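Local atomic coordinates of phosphoserine aminotransferase (PDB entry 1W23), a protein that catalyses the reversible, pyridoxal-phosphate-dependent conversion of 3-phosphohydroxypyruvate to phosphoserine, the second step of serine biosynthesis, working as a homodimer. Residues A[272-277]-A[344-349]; A[295-300]-A[336-341]. All blocks are in the same frame, centred on the assembly; numbering follows the deposited sequence.

Contact 1: A[272-277]-A[344-349]. With MG (magnesium ion), chain E.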
loop_
_atom_site.group_PDB
_atom_site.type_symbol
_atom_site.label_atom_id
_atom_site.label_comp_id
_atom_site.label_asym_id
_atom_site.label_seq_id
_atom_site.Cartn_x
_atom_site.Cartn_y
_atom_site.Cartn_z
ATOM N N LYS A 272 1.918 -4.914 -32.851
ATOM C CA LYS A 272 1.691 -5.292 -34.267
ATOM C C LYS A 272 2.068 -6.749 -34.485
ATOM O O LYS A 272 1.414 -7.406 -35.321
ATOM C CB LYS A 272 2.495 -4.363 -35.162
ATOM C CG LYS A 272 2.569 -4.730 -36.636
ATOM C CD LYS A 272 3.548 -3.849 -37.395
ATOM C CE LYS A 272 3.905 -4.331 -38.783
ATOM N NZ LYS A 272 2.801 -4.722 -39.659
ATOM N N ILE A 273 3.076 -7.274 -33.816
ATOM C CA ILE A 273 3.400 -8.713 -33.973
ATOM C C ILE A 273 2.196 -9.552 -33.673
ATOM O O ILE A 273 1.887 -10.504 -34.413
ATOM C CB ILE A 273 4.586 -9.088 -33.066
ATOM C CG1 ILE A 273 5.913 -8.435 -33.544
ATOM C CG2 ILE A 273 4.758 -10.600 -32.953
ATOM C CD1 ILE A 273 7.014 -8.478 -32.522
ATOM N N ILE A 274 1.505 -9.252 -32.562
ATOM C CA ILE A 274 0.375 -10.083 -32.157
ATOM C C ILE A 274 -0.845 -9.812 -33.017
ATOM O O ILE A 274 -1.499 -10.762 -33.481
ATOM C CB ILE A 274 0.098 -9.890 -30.642
ATOM C CG1 ILE A 274 1.357 -10.208 -29.808
ATOM C CG2 ILE A 274 -1.070 -10.779 -30.235
ATOM C CD1 ILE A 274 1.243 -9.849 -28.356
ATOM N N TYR A 275 -1.192 -8.550 -33.260
ATOM C CA TYR A 275 -2.330 -8.255 -34.121
ATOM C C TYR A 275 -2.155 -8.802 -35.543
ATOM O O TYR A 275 -3.129 -9.294 -36.125
ATOM C CB TYR A 275 -2.677 -6.771 -34.124
ATOM C CG TYR A 275 -3.320 -6.269 -32.855
ATOM C CD1 TYR A 275 -2.745 -5.294 -32.086
ATOM C CD2 TYR A 275 -4.534 -6.791 -32.406
ATOM C CE1 TYR A 275 -3.320 -4.828 -30.910
ATOM C CE2 TYR A 275 -5.134 -6.335 -31.253
ATOM C CZ TYR A 275 -4.512 -5.359 -30.502
ATOM O OH TYR A 275 -5.154 -4.928 -29.345
ATOM N N ASP A 276 -0.945 -8.722 -36.092
ATOM C CA ASP A 276 -0.738 -9.292 -37.427
ATOM C C ASP A 276 -0.996 -10.809 -37.396
ATOM O O ASP A 276 -1.533 -11.375 -38.368
ATOM C CB ASP A 276 0.659 -8.979 -37.932
ATOM C CG ASP A 276 0.890 -7.610 -38.433
ATOM O OD1 ASP A 276 -0.052 -6.813 -38.578
ATOM O OD2 ASP A 276 2.066 -7.294 -38.766
ATOM N N THR A 277 -0.584 -11.463 -36.317
ATOM C CA THR A 277 -0.795 -12.922 -36.216
ATOM C C THR A 277 -2.293 -13.225 -36.231
ATOM O O THR A 277 -2.773 -14.161 -36.884
ATOM C CB THR A 277 -0.140 -13.480 -34.975
ATOM O OG1 THR A 277 1.271 -13.127 -34.947
ATOM C CG2 THR A 277 -0.197 -14.977 -34.906
ATOM N N ASP A 344 10.819 -10.291 -27.579
ATOM C CA ASP A 344 10.945 -11.725 -27.854
ATOM C C ASP A 344 9.825 -12.553 -27.219
ATOM O O ASP A 344 9.564 -13.632 -27.755
ATOM C CB ASP A 344 12.326 -12.269 -27.542
ATOM C CG ASP A 344 12.824 -12.215 -26.148
ATOM O OD1 ASP A 344 12.094 -11.730 -25.249
ATOM O OD2 ASP A 344 14.005 -12.646 -25.927
ATOM N N ALA A 345 9.163 -12.049 -26.186
ATOM C CA ALA A 345 7.992 -12.780 -25.682
ATOM C C ALA A 345 6.858 -12.728 -26.709
ATOM O O ALA A 345 6.107 -13.693 -26.867
ATOM C CB ALA A 345 7.562 -12.248 -24.348
ATOM N N CYS A 346 6.704 -11.571 -27.365
ATOM C CA CYS A 346 5.688 -11.410 -28.384
ATOM C C CYS A 346 6.002 -12.279 -29.604
ATOM O O CYS A 346 5.076 -12.865 -30.188
ATOM C CB CYS A 346 5.564 -9.927 -28.745
ATOM S SG CYS A 346 4.991 -8.899 -27.356
ATOM N N ILE A 347 7.272 -12.320 -30.015
ATOM C CA ILE A 347 7.669 -13.239 -31.101
ATOM C C ILE A 347 7.349 -14.657 -30.706
ATOM O O ILE A 347 6.833 -15.432 -31.536
ATOM C CB ILE A 347 9.143 -13.018 -31.415
ATOM C CG1 ILE A 347 9.450 -11.599 -31.924
ATOM C CG2 ILE A 347 9.640 -14.116 -32.364
ATOM C CD1 ILE A 347 10.900 -11.169 -32.022
ATOM N N ALA A 348 7.648 -15.080 -29.474
ATOM C CA ALA A 348 7.369 -16.435 -29.020
ATOM C C ALA A 348 5.850 -16.720 -29.072
ATOM O O ALA A 348 5.423 -17.812 -29.471
ATOM C CB ALA A 348 7.945 -16.694 -27.637
ATOM N N LEU A 349 5.037 -15.739 -28.641
ATOM C CA LEU A 349 3.588 -15.904 -28.701
ATOM C C LEU A 349 3.118 -16.091 -30.140
ATOM O O LEU A 349 2.274 -16.971 -30.406
ATOM C CB LEU A 349 2.894 -14.747 -27.993
ATOM C CG LEU A 349 1.357 -14.797 -28.024
ATOM C CD1 LEU A 349 0.833 -16.039 -27.341
ATOM C CD2 LEU A 349 0.778 -13.562 -27.355
HETATM MG MG MG E . 15.427 -12.284 -24.479
HETATM O O HOH W 1 13.923 -11.256 -23.363
HETATM O O HOH W 2 15.010 -13.973 -23.541
#
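Ile273 and Ile274 reach the facing helix through the same torsional choice: in each, CG1 lies opposite the carbonyl carbon (chi1 -69° and -57°) and the chain then runs on extended, so that CD1 is carried outward to Ile347 from the first residue and to Cys346 and Leu349 from the second. The setting is a pair of nearly parallel helices, 259-279 and 343-359, packed against the small antiparallel sheet of this class-V (fold-type I) aminotransferase; their short segments here run only 11° apart with axes 9.1 Å from each other. Between 272-277 and 344-349 the contact is made by apolar side chains, with one methyl against a backbone oxygen. The CB of Ile273 is directed toward helix 343-359; its branch methyl CG2 rests 3.6 Å from the backbone O of Cys346, while its CD1 meets CG1 of Ile347 at 4.0 Å in the conformer described, the two chains slanting across one another. On the more deeply buried side, CD1 of Ile274 touches two partners, lying 4.0 Å from SG of Cys346 and close to CD2 of Leu349, whose chain it crosses at about a right angle. Ile337 and Val299 close over Ile274, so this side of the seam faces the sheet, whereas Ile347 marks its solvent edge.

Thr277 OG1 donates to O of Ile273 at 2.7 Å, an oxygen that also accepts the helical N-H of Thr277, and bridges to the partner helix through Arg350 NH1, just beyond the segment. Asp344, turned away from helix 259-279, binds a magnesium ion through OD2 at 2.1 Å, and its OD1 accepts a hydrogen bond from one of the metal-bound waters.

Contact 2: A[295-300]-A[336-341]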
loop_
_atom_site.group_PDB
_atom_site.type_symbol
_atom_site.label_atom_id
_atom_site.label_comp_id
_atom_site.label_asym_id
_atom_site.label_seq_id
_atom_site.Cartn_x
_atom_site.Cartn_y
_atom_site.Cartn_z
ATOM N N SER A 295 -6.267 -1.924 -28.275
ATOM C CA SER A 295 -5.310 -1.543 -27.267
ATOM C C SER A 295 -3.906 -2.004 -27.647
ATOM O O SER A 295 -3.672 -3.094 -28.160
ATOM C CB SER A 295 -5.713 -2.211 -25.946
ATOM O OG SER A 295 -4.718 -2.002 -24.927
ATOM N N LEU A 296 -2.918 -1.155 -27.329
ATOM C CA LEU A 296 -1.499 -1.486 -27.397
ATOM C C LEU A 296 -1.000 -2.206 -26.166
ATOM O O LEU A 296 0.148 -2.656 -26.154
ATOM C CB LEU A 296 -0.690 -0.207 -27.659
ATOM C CG LEU A 296 -0.987 0.454 -29.002
ATOM C CD1 LEU A 296 -0.280 1.806 -29.063
ATOM C CD2 LEU A 296 -0.568 -0.426 -30.169
ATOM N N MET A 297 -1.816 -2.289 -25.114
ATOM C CA MET A 297 -1.447 -2.809 -23.802
ATOM C C MET A 297 -2.050 -4.186 -23.464
ATOM O O MET A 297 -1.394 -4.978 -22.790
ATOM C CB MET A 297 -1.876 -1.788 -22.726
ATOM C CG MET A 297 -1.136 -0.473 -22.802
ATOM S SD MET A 297 0.571 -0.475 -22.188
ATOM C CE MET A 297 1.562 -0.611 -23.683
ATOM N N ASN A 298 -3.295 -4.441 -23.911
ATOM C CA ASN A 298 -3.968 -5.693 -23.634
ATOM C C ASN A 298 -4.639 -6.183 -24.906
ATOM O O ASN A 298 -5.527 -5.537 -25.401
ATOM C CB ASN A 298 -5.023 -5.573 -22.517
ATOM C CG ASN A 298 -4.462 -4.966 -21.249
ATOM O OD1 ASN A 298 -4.601 -3.742 -21.050
ATOM N ND2 ASN A 298 -3.893 -5.757 -20.346
ATOM N N VAL A 299 -4.168 -7.332 -25.434
ATOM C CA VAL A 299 -4.690 -7.880 -26.688
ATOM C C VAL A 299 -5.637 -9.020 -26.360
ATOM O O VAL A 299 -5.222 -10.077 -25.851
ATOM C CB VAL A 299 -3.548 -8.361 -27.602
ATOM C CG1 VAL A 299 -4.143 -8.919 -28.882
ATOM C CG2 VAL A 299 -2.528 -7.277 -27.879
ATOM N N THR A 300 -6.916 -8.809 -26.643
ATOM C CA THR A 300 -7.964 -9.768 -26.278
ATOM C C THR A 300 -8.452 -10.528 -27.505
ATOM O O THR A 300 -8.725 -9.933 -28.575
ATOM C CB THR A 300 -9.108 -9.045 -25.555
ATOM O OG1 THR A 300 -9.541 -7.970 -26.382
ATOM C CG2 THR A 300 -8.668 -8.543 -24.185
ATOM N N SER A 336 -1.253 -9.484 -22.200
ATOM C CA SER A 336 -0.909 -8.170 -21.656
ATOM C C SER A 336 0.545 -7.892 -22.001
ATOM O O SER A 336 1.431 -8.686 -21.717
ATOM C CB SER A 336 -1.181 -8.119 -20.172
ATOM O OG SER A 336 -2.563 -8.299 -19.889
ATOM N N ILE A 337 0.744 -6.762 -22.695
ATOM C CA ILE A 337 1.991 -6.367 -23.326
ATOM C C ILE A 337 2.386 -4.950 -22.915
ATOM O O ILE A 337 2.682 -4.073 -23.696
ATOM C CB ILE A 337 1.911 -6.560 -24.865
ATOM C CG1 ILE A 337 0.693 -5.887 -25.492
ATOM C CG2 ILE A 337 1.969 -8.035 -25.202
ATOM C CD1 ILE A 337 0.750 -5.850 -27.022
ATOM N N TYR A 338 2.381 -4.730 -21.593
ATOM C CA TYR A 338 2.810 -3.490 -20.987
ATOM C C TYR A 338 4.242 -3.164 -21.338
ATOM O O TYR A 338 4.965 -3.991 -21.915
ATOM C CB TYR A 338 2.642 -3.622 -19.465
ATOM C CG TYR A 338 1.229 -3.964 -19.035
ATOM C CD1 TYR A 338 0.986 -5.039 -18.197
ATOM C CD2 TYR A 338 0.130 -3.247 -19.425
ATOM C CE1 TYR A 338 -0.265 -5.369 -17.779
ATOM C CE2 TYR A 338 -1.136 -3.547 -19.005
ATOM C CZ TYR A 338 -1.341 -4.610 -18.162
ATOM O OH TYR A 338 -2.647 -4.912 -17.778
ATOM N N ASN A 339 4.698 -1.980 -20.956
ATOM C CA ASN A 339 6.008 -1.459 -21.388
ATOM C C ASN A 339 7.147 -2.481 -21.255
ATOM O O ASN A 339 7.967 -2.584 -22.171
ATOM C CB ASN A 339 6.382 -0.283 -20.503
ATOM C CG ASN A 339 5.640 1.016 -20.772
ATOM O OD1 ASN A 339 4.891 1.143 -21.736
ATOM N ND2 ASN A 339 5.865 2.015 -19.913
ATOM N N ALA A 340 7.217 -3.177 -20.125
ATOM C CA ALA A 340 8.378 -4.028 -19.849
ATOM C C ALA A 340 8.309 -5.418 -20.455
ATOM O O ALA A 340 9.297 -6.155 -20.362
ATOM C CB ALA A 340 8.622 -4.120 -18.363
ATOM N N VAL A 341 7.215 -5.806 -21.071
ATOM C CA VAL A 341 7.178 -7.114 -21.714
ATOM C C VAL A 341 8.129 -7.100 -22.896
ATOM O O VAL A 341 7.998 -6.239 -23.783
ATOM C CB VAL A 341 5.735 -7.495 -22.114
ATOM C CG1 VAL A 341 5.723 -8.771 -22.924
ATOM C CG2 VAL A 341 4.833 -7.593 -20.887
#
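Asn298 and Ser336 form an antiparallel non-hydrogen-bonded pair where two strands of the small three-stranded sheet meet, just before the chain turns through a type I beta turn at Tyr338 to Val341. The tight part lies beside this pair. Ile337 N donates almost straight (175°) to O of Met297 at 2.8 Å, CG1 of Ile337 presses on O of Leu296 at 3.3 Å, and the amide ND2 of Asn298 spans two hydroxyls nearly in its own plane, Tyr338 OH at 3.0 Å and Ser336 OG at 2.9 Å, the latter by a more bent bond. Asn150, a residue of the cofactor pocket, holds OD1 of the same amide, and Ala9 O is a second partner of the tyrosine hydroxyl; the side chain of Tyr338 also lies close to Lys196 and Thr152. With an alanine here in place of Asn298, Asn150 and both hydroxyls would probably lose their shared partner and the tyrosine ring be less firmly fixed beside the cofactor site. Looser is the partly exposed side chain of Leu296, no nearer than 5.9 Å to 336-341. Buried in the tight part, the doubly bent chain of Met297 makes a Met-aromatic contact, its SD at the ring edge of Tyr338, 3.9 Å from CD2.

Overall arrangement
Followed from the N terminus, the chain first builds the large seven-stranded sheet, then forms helix 259-279, which carries 272-277, passes strand 286-287 and reaches 295-300. After helix 306-318 it returns along strand 333-336 into 336-341, closing contact 2, and 344-349 on the final long helix then closes contact 1. Contact 2 is thus wholly enclosed by contact 1, the inner loop tying the start of one strand to the end of another and the loop after it, the outer one helix to helix. Their centres lie about 11 Å apart and they touch: Tyr275 OH probably hydrogen-bonds to Ser295 O, and Ile337 CG2 packs against both Ile274 and Cys346. Together they join the helix pair to the sheet, and through it to the cofactor site.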